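Local coordinates for protein PilX (Neisseria meningitidis, PDB 2OPE) that is a minor type IV pilin of the meningococcus that probably modulates pilus properties such as bacterial aggregation and adhesion, at residues 10-15 with 53-58; 28-33 with 39-44. All coordinates share one frame; numbering follows the deposited sequence.

How the interactions relate
Both contacts join the long helix 5-28, or the loop that leaves it, to the part of the chain that follows before the first strand. Interaction 2 (28-33 with 39-44) is nested along the chain inside the loop that interaction 1 (10-15 with 53-58) closes; helix 35-48, which carries segment 39-44, is followed by helix 53-56, which carries the second half of interaction 1. Their centres are about 24 Å apart and their nearest atoms about 12 Å, so they do not touch. Interaction 1, on helix 5-28 itself, is mainly apolar, centred on Ile55, with two polar side chains at its margin; interaction 2, at the loop leaving that helix, pairs a leucine contact with a surface salt bridge.

Interaction 1. Residues 10-15 with 53-58; sequences SQLYTE and PKIAEK
Ile55 reaches from the short helix 53-56 onto the flank of the long helix at Gln11 and Leu12, and no hydrogen bond crosses between the two segments. Its two branches divide the work. The close-fitting part is with Gln11: Ile55 CD1, at the tip of the longer branch, lies 3.5 Å from both Gln11 CB and Gln11 OE1. The shorter branch turns toward Leu12, where the fit is buried but wider-spaced: Ile55 CG2 lies 4.0 Å from Leu12 CD1 and 4.0 Å from Leu12 CA. Ile55 CG2 stands anti to its own backbone N, while CG1 lies beside that N (chi1 -50°), and this splay lets one beta-branched residue serve two neighbours. Two branched aliphatic chains, meeting at a slant, suit this buried side.

Toward the partly exposed margin the contact changes character. The Gln11 chain, extended beyond CG (chi2 -177°), runs alongside the isoleucine, touching it with both its aliphatic CB and its amide oxygen, while Gln11 NE2 points away. Glu15 is the loose part, with OE2 4.4 Å from Ile55 CG1; that carboxylate oxygen accepts a hydrogen bond from the backbone N of Asn52, just ahead of the short helix. Acid and backbone thus fasten the approach to helix 53-56 beside its apolar contact.

On the inner side, Leu12 also meets Met51 of the preceding loop, Tyr59 and Val61 of strand 59-65, and Val90 of strand 89-93, placing the contact where the long helix of the pilin fold packs on its antiparallel sheet and the short helix leads into the first strand.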
loop_
_atom_site.group_PDB
_atom_site.type_symbol
_atom_site.label_atom_id
_atom_site.label_comp_id
_atom_site.label_asym_id
_atom_site.label_seq_id
_atom_site.Cartn_x
_atom_site.Cartn_y
_atom_site.Cartn_z
ATOM N N SER A 10 -2.509 2.959 12.020
ATOM C CA SER A 10 -1.180 2.484 12.393
ATOM C C SER A 10 -1.016 1.009 12.059
ATOM O O SER A 10 -0.052 0.620 11.403
ATOM C CB SER A 10 -0.864 2.748 13.862
ATOM O OG SER A 10 -0.798 4.146 14.131
ATOM N N GLN A 11 -1.948 0.171 12.487
ATOM C CA GLN A 11 -1.791 -1.251 12.187
ATOM C C GLN A 11 -1.752 -1.487 10.684
ATOM O O GLN A 11 -1.007 -2.327 10.222
ATOM C CB GLN A 11 -2.891 -2.091 12.845
ATOM C CG GLN A 11 -3.057 -1.789 14.328
ATOM C CD GLN A 11 -4.090 -2.680 14.989
ATOM O OE1 GLN A 11 -4.240 -3.861 14.630
ATOM N NE2 GLN A 11 -4.803 -2.129 15.954
ATOM N N LEU A 12 -2.584 -0.776 9.929
ATOM C CA LEU A 12 -2.565 -0.853 8.448
ATOM C C LEU A 12 -1.162 -0.480 7.959
ATOM O O LEU A 12 -0.592 -1.129 7.063
ATOM C CB LEU A 12 -3.605 0.099 7.842
ATOM C CG LEU A 12 -3.672 0.206 6.323
ATOM C CD1 LEU A 12 -4.083 -1.152 5.712
ATOM C CD2 LEU A 12 -4.602 1.333 5.870
ATOM N N TYR A 13 -0.567 0.534 8.579
ATOM C CA TYR A 13 0.728 0.956 8.120
ATOM C C TYR A 13 1.691 -0.228 8.285
ATOM O O TYR A 13 2.366 -0.647 7.319
ATOM C CB TYR A 13 1.214 2.216 8.848
ATOM C CG TYR A 13 2.599 2.580 8.375
ATOM C CD1 TYR A 13 2.778 3.412 7.281
ATOM C CD2 TYR A 13 3.741 2.022 8.978
ATOM C CE1 TYR A 13 4.045 3.700 6.823
ATOM C CE2 TYR A 13 4.977 2.296 8.508
ATOM C CZ TYR A 13 5.137 3.128 7.436
ATOM O OH TYR A 13 6.415 3.427 6.974
ATOM N N THR A 14 1.701 -0.794 9.488
ATOM C CA THR A 14 2.544 -1.921 9.849
ATOM C C THR A 14 2.268 -3.184 9.021
ATOM O O THR A 14 3.182 -3.935 8.726
ATOM C CB THR A 14 2.416 -2.204 11.370
ATOM O OG1 THR A 14 2.856 -1.040 12.057
ATOM C CG2 THR A 14 3.278 -3.403 11.837
ATOM N N GLU A 15 1.023 -3.405 8.626
ATOM C CA GLU A 15 0.725 -4.554 7.769
ATOM C C GLU A 15 1.338 -4.304 6.401
ATOM O O GLU A 15 1.849 -5.229 5.751
ATOM C CB GLU A 15 -0.788 -4.778 7.625
ATOM C CG GLU A 15 -1.446 -5.262 8.898
ATOM C CD GLU A 15 -1.459 -6.762 9.043
ATOM O OE1 GLU A 15 -0.931 -7.466 8.191
ATOM O OE2 GLU A 15 -2.026 -7.257 10.005
ATOM N N PRO A 53 -7.150 -9.993 10.876
ATOM C CA PRO A 53 -8.586 -9.850 10.539
ATOM C C PRO A 53 -9.256 -8.555 11.033
ATOM O O PRO A 53 -10.110 -8.000 10.329
ATOM C CB PRO A 53 -9.251 -11.125 11.110
ATOM C CG PRO A 53 -8.225 -11.747 12.032
ATOM C CD PRO A 53 -6.849 -11.198 11.664
ATOM N N LYS A 54 -8.869 -8.061 12.207
ATOM C CA LYS A 54 -9.223 -6.687 12.583
ATOM C C LYS A 54 -8.992 -5.696 11.420
ATOM O O LYS A 54 -9.856 -4.900 11.101
ATOM C CB LYS A 54 -8.487 -6.251 13.864
ATOM C CG LYS A 54 -9.024 -6.937 15.165
ATOM C CD LYS A 54 -8.208 -6.631 16.461
ATOM C CE LYS A 54 -8.615 -5.295 17.188
ATOM N NZ LYS A 54 -9.436 -5.387 18.508
ATOM N N ILE A 55 -7.851 -5.773 10.747
ATOM C CA ILE A 55 -7.537 -4.809 9.704
ATOM C C ILE A 55 -8.230 -5.125 8.365
ATOM O O ILE A 55 -8.745 -4.226 7.684
ATOM C CB ILE A 55 -5.964 -4.669 9.547
ATOM C CG1 ILE A 55 -5.327 -4.430 10.916
ATOM C CG2 ILE A 55 -5.571 -3.555 8.573
ATOM C CD1 ILE A 55 -6.021 -3.310 11.720
ATOM N N ALA A 56 -8.231 -6.397 7.984
ATOM C CA ALA A 56 -8.821 -6.846 6.717
ATOM C C ALA A 56 -10.303 -6.527 6.587
ATOM O O ALA A 56 -10.806 -6.339 5.487
ATOM C CB ALA A 56 -8.590 -8.365 6.508
ATOM N N GLU A 57 -11.002 -6.509 7.705
ATOM C CA GLU A 57 -12.398 -6.129 7.742
ATOM C C GLU A 57 -12.615 -4.695 7.268
ATOM O O GLU A 57 -13.681 -4.355 6.738
ATOM C CB GLU A 57 -12.859 -6.170 9.187
ATOM C CG GLU A 57 -13.668 -7.351 9.557
ATOM C CD GLU A 57 -14.052 -7.305 11.017
ATOM O OE1 GLU A 57 -14.670 -8.285 11.496
ATOM O OE2 GLU A 57 -13.713 -6.292 11.682
ATOM N N LYS A 58 -11.617 -3.848 7.503
ATOM C CA LYS A 58 -11.803 -2.408 7.366
ATOM C C LYS A 58 -11.122 -1.758 6.169
ATOM O O LYS A 58 -11.562 -0.694 5.731
ATOM C CB LYS A 58 -11.323 -1.709 8.632
ATOM C CG LYS A 58 -12.019 -2.183 9.862
ATOM C CD LYS A 58 -11.324 -1.762 11.149
ATOM C CE LYS A 58 -12.057 -2.383 12.333
ATOM N NZ LYS A 58 -13.523 -1.968 12.414
#

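Interaction 2. Residues 28-33 with 39-44; sequences LKNPLD and KSKLER
Asp33 and Lys41 form a salt bridge that joins the loop after helix 5-28 to helix 35-48, with Lys41 NZ 2.4 Å from Asp33 OD1, a very short distance to be read with caution at 2.4 Å resolution. The other carboxylate oxygen, Asp33 OD2, is 3.4 Å from Lys41 NZ. Lys41 runs fully stretched from CG onward (chi2 -179°), and this length carries its ammonium group from the helix to the loop; the two side chains meet nearly at a right angle.

Asn30 shapes the loop that presents the acid. Holding CG anti to its backbone N (chi1 -170°), it reaches its amide forward over the residues that follow, and OD1 accepts from two backbone donors on opposite faces of the amide plane. The bond from Leu32 N, 3.1 Å from Asn30 OD1 and the less straight, makes an Asx turn; that from Asp33 N, at 2.8 Å from the same OD1, makes an Asx motif.

Apart from the charged pair, on the side of the sheet, Leu28 CD2 meets Leu42 CD1 at 3.9 Å. Both leucines hold CG opposite the carbonyl carbon (Leu28 chi1 -62°); neither CB bond points at the other segment, yet the methyl ends meet, the chains crossing at about a right angle. Leu42 also packs on Ser23 and Ile27 of helix 5-28, on Phe65 of strand 59-65 and on Tyr74 of strand 74-80, while Leu28 touches Ile38 and Tyr74, so this apolar pair sits where both helices and the sheet come together.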
loop_
_atom_site.group_PDB
_atom_site.type_symbol
_atom_site.label_atom_id
_atom_site.label_comp_id
_atom_site.label_asym_id
_atom_site.label_seq_id
_atom_site.Cartn_x
_atom_site.Cartn_y
_atom_site.Cartn_z
ATOM N N LEU A 28 10.399 -9.359 -5.966
ATOM C CA LEU A 28 11.355 -8.525 -6.666
ATOM C C LEU A 28 12.716 -9.214 -6.802
ATOM O O LEU A 28 13.418 -9.039 -7.816
ATOM C CB LEU A 28 11.517 -7.194 -5.935
ATOM C CG LEU A 28 10.230 -6.367 -5.851
ATOM C CD1 LEU A 28 10.599 -4.941 -5.507
ATOM C CD2 LEU A 28 9.454 -6.411 -7.154
ATOM N N LYS A 29 13.049 -10.039 -5.817
ATOM C CA LYS A 29 14.395 -10.567 -5.675
ATOM C C LYS A 29 14.661 -11.751 -6.598
ATOM O O LYS A 29 15.804 -12.089 -6.856
ATOM C CB LYS A 29 14.629 -10.980 -4.221
ATOM C CG LYS A 29 16.016 -10.856 -3.719
ATOM C CD LYS A 29 16.128 -11.478 -2.333
ATOM C CE LYS A 29 17.354 -10.995 -1.591
ATOM N NZ LYS A 29 17.532 -11.664 -0.237
ATOM N N ASN A 30 13.611 -12.381 -7.090
ATOM C CA ASN A 30 13.744 -13.414 -8.097
ATOM C C ASN A 30 14.650 -12.898 -9.222
ATOM O O ASN A 30 14.375 -11.850 -9.842
ATOM C CB ASN A 30 12.369 -13.804 -8.632
ATOM C CG ASN A 30 12.409 -15.025 -9.504
ATOM O OD1 ASN A 30 12.960 -14.980 -10.600
ATOM N ND2 ASN A 30 11.796 -16.127 -9.041
ATOM N N PRO A 31 15.737 -13.647 -9.483
ATOM C CA PRO A 31 16.804 -13.250 -10.353
ATOM C C PRO A 31 16.384 -13.261 -11.801
ATOM O O PRO A 31 16.888 -12.447 -12.575
ATOM C CB PRO A 31 17.877 -14.329 -10.115
ATOM C CG PRO A 31 17.139 -15.501 -9.608
ATOM C CD PRO A 31 15.949 -14.987 -8.895
ATOM N N LEU A 32 15.492 -14.172 -12.177
ATOM C CA LEU A 32 15.238 -14.410 -13.593
ATOM C C LEU A 32 13.785 -14.189 -14.124
ATOM O O LEU A 32 13.612 -14.121 -15.339
ATOM C CB LEU A 32 15.772 -15.802 -14.009
ATOM C CG LEU A 32 17.287 -15.986 -14.061
ATOM C CD1 LEU A 32 17.698 -17.454 -13.961
ATOM C CD2 LEU A 32 17.854 -15.347 -15.324
ATOM N N ASP A 33 12.766 -14.088 -13.258
ATOM C CA ASP A 33 11.415 -13.719 -13.717
ATOM C C ASP A 33 11.465 -12.442 -14.606
ATOM O O ASP A 33 12.222 -11.498 -14.317
ATOM C CB ASP A 33 10.453 -13.452 -12.530
ATOM C CG ASP A 33 9.897 -14.740 -11.851
ATOM O OD1 ASP A 33 9.075 -14.572 -10.930
ATOM O OD2 ASP A 33 10.226 -15.904 -12.209
ATOM N N LYS A 39 5.173 -8.436 -12.272
ATOM C CA LYS A 39 4.001 -7.593 -12.133
ATOM C C LYS A 39 2.763 -8.398 -11.730
ATOM O O LYS A 39 2.085 -8.031 -10.779
ATOM C CB LYS A 39 3.723 -6.812 -13.423
ATOM C CG LYS A 39 2.403 -6.000 -13.388
ATOM C CD LYS A 39 2.316 -5.000 -14.514
ATOM C CE LYS A 39 0.939 -4.238 -14.523
ATOM N NZ LYS A 39 -0.216 -5.188 -14.562
ATOM N N SER A 40 2.463 -9.505 -12.421
ATOM C CA SER A 40 1.257 -10.245 -12.034
ATOM C C SER A 40 1.416 -10.960 -10.709
ATOM O O SER A 40 0.464 -11.052 -9.941
ATOM C CB SER A 40 0.727 -11.201 -13.138
ATOM O OG SER A 40 1.771 -11.877 -13.782
ATOM N N LYS A 41 2.607 -11.487 -10.445
ATOM C CA LYS A 41 2.902 -12.003 -9.091
ATOM C C LYS A 41 2.678 -10.949 -7.994
ATOM O O LYS A 41 1.974 -11.221 -7.016
ATOM C CB LYS A 41 4.297 -12.607 -9.011
ATOM C CG LYS A 41 4.411 -14.022 -9.629
ATOM C CD LYS A 41 5.834 -14.527 -9.463
ATOM C CE LYS A 41 6.099 -15.916 -10.119
ATOM N NZ LYS A 41 7.573 -16.235 -10.092
ATOM N N LEU A 42 3.182 -9.732 -8.169
ATOM C CA LEU A 42 2.915 -8.718 -7.158
ATOM C C LEU A 42 1.422 -8.540 -6.927
ATOM O O LEU A 42 0.957 -8.495 -5.782
ATOM C CB LEU A 42 3.539 -7.364 -7.551
ATOM C CG LEU A 42 5.069 -7.319 -7.387
ATOM C CD1 LEU A 42 5.674 -6.173 -8.208
ATOM C CD2 LEU A 42 5.486 -7.248 -5.914
ATOM N N GLU A 43 0.684 -8.418 -8.036
ATOM C CA GLU A 43 -0.771 -8.212 -8.041
ATOM C C GLU A 43 -1.533 -9.359 -7.372
ATOM O O GLU A 43 -2.459 -9.122 -6.612
ATOM C CB GLU A 43 -1.276 -7.921 -9.488
ATOM C CG GLU A 43 -0.693 -6.607 -10.086
ATOM C CD GLU A 43 -1.035 -6.389 -11.561
ATOM O OE1 GLU A 43 -1.462 -7.338 -12.249
ATOM O OE2 GLU A 43 -0.882 -5.248 -12.050
ATOM N N ARG A 44 -1.176 -10.599 -7.666
ATOM C CA ARG A 44 -1.813 -11.746 -7.003
ATOM C C ARG A 44 -1.472 -11.794 -5.537
ATOM O O ARG A 44 -2.325 -12.063 -4.713
ATOM C CB ARG A 44 -1.357 -13.057 -7.637
ATOM C CG ARG A 44 -2.389 -13.673 -8.507
ATOM C CD ARG A 44 -1.850 -14.887 -9.198
ATOM N NE ARG A 44 -0.764 -14.506 -10.087
ATOM C CZ ARG A 44 -0.913 -14.379 -11.398
ATOM N NH1 ARG A 44 0.132 -14.035 -12.155
ATOM N NH2 ARG A 44 -2.108 -14.623 -11.951
#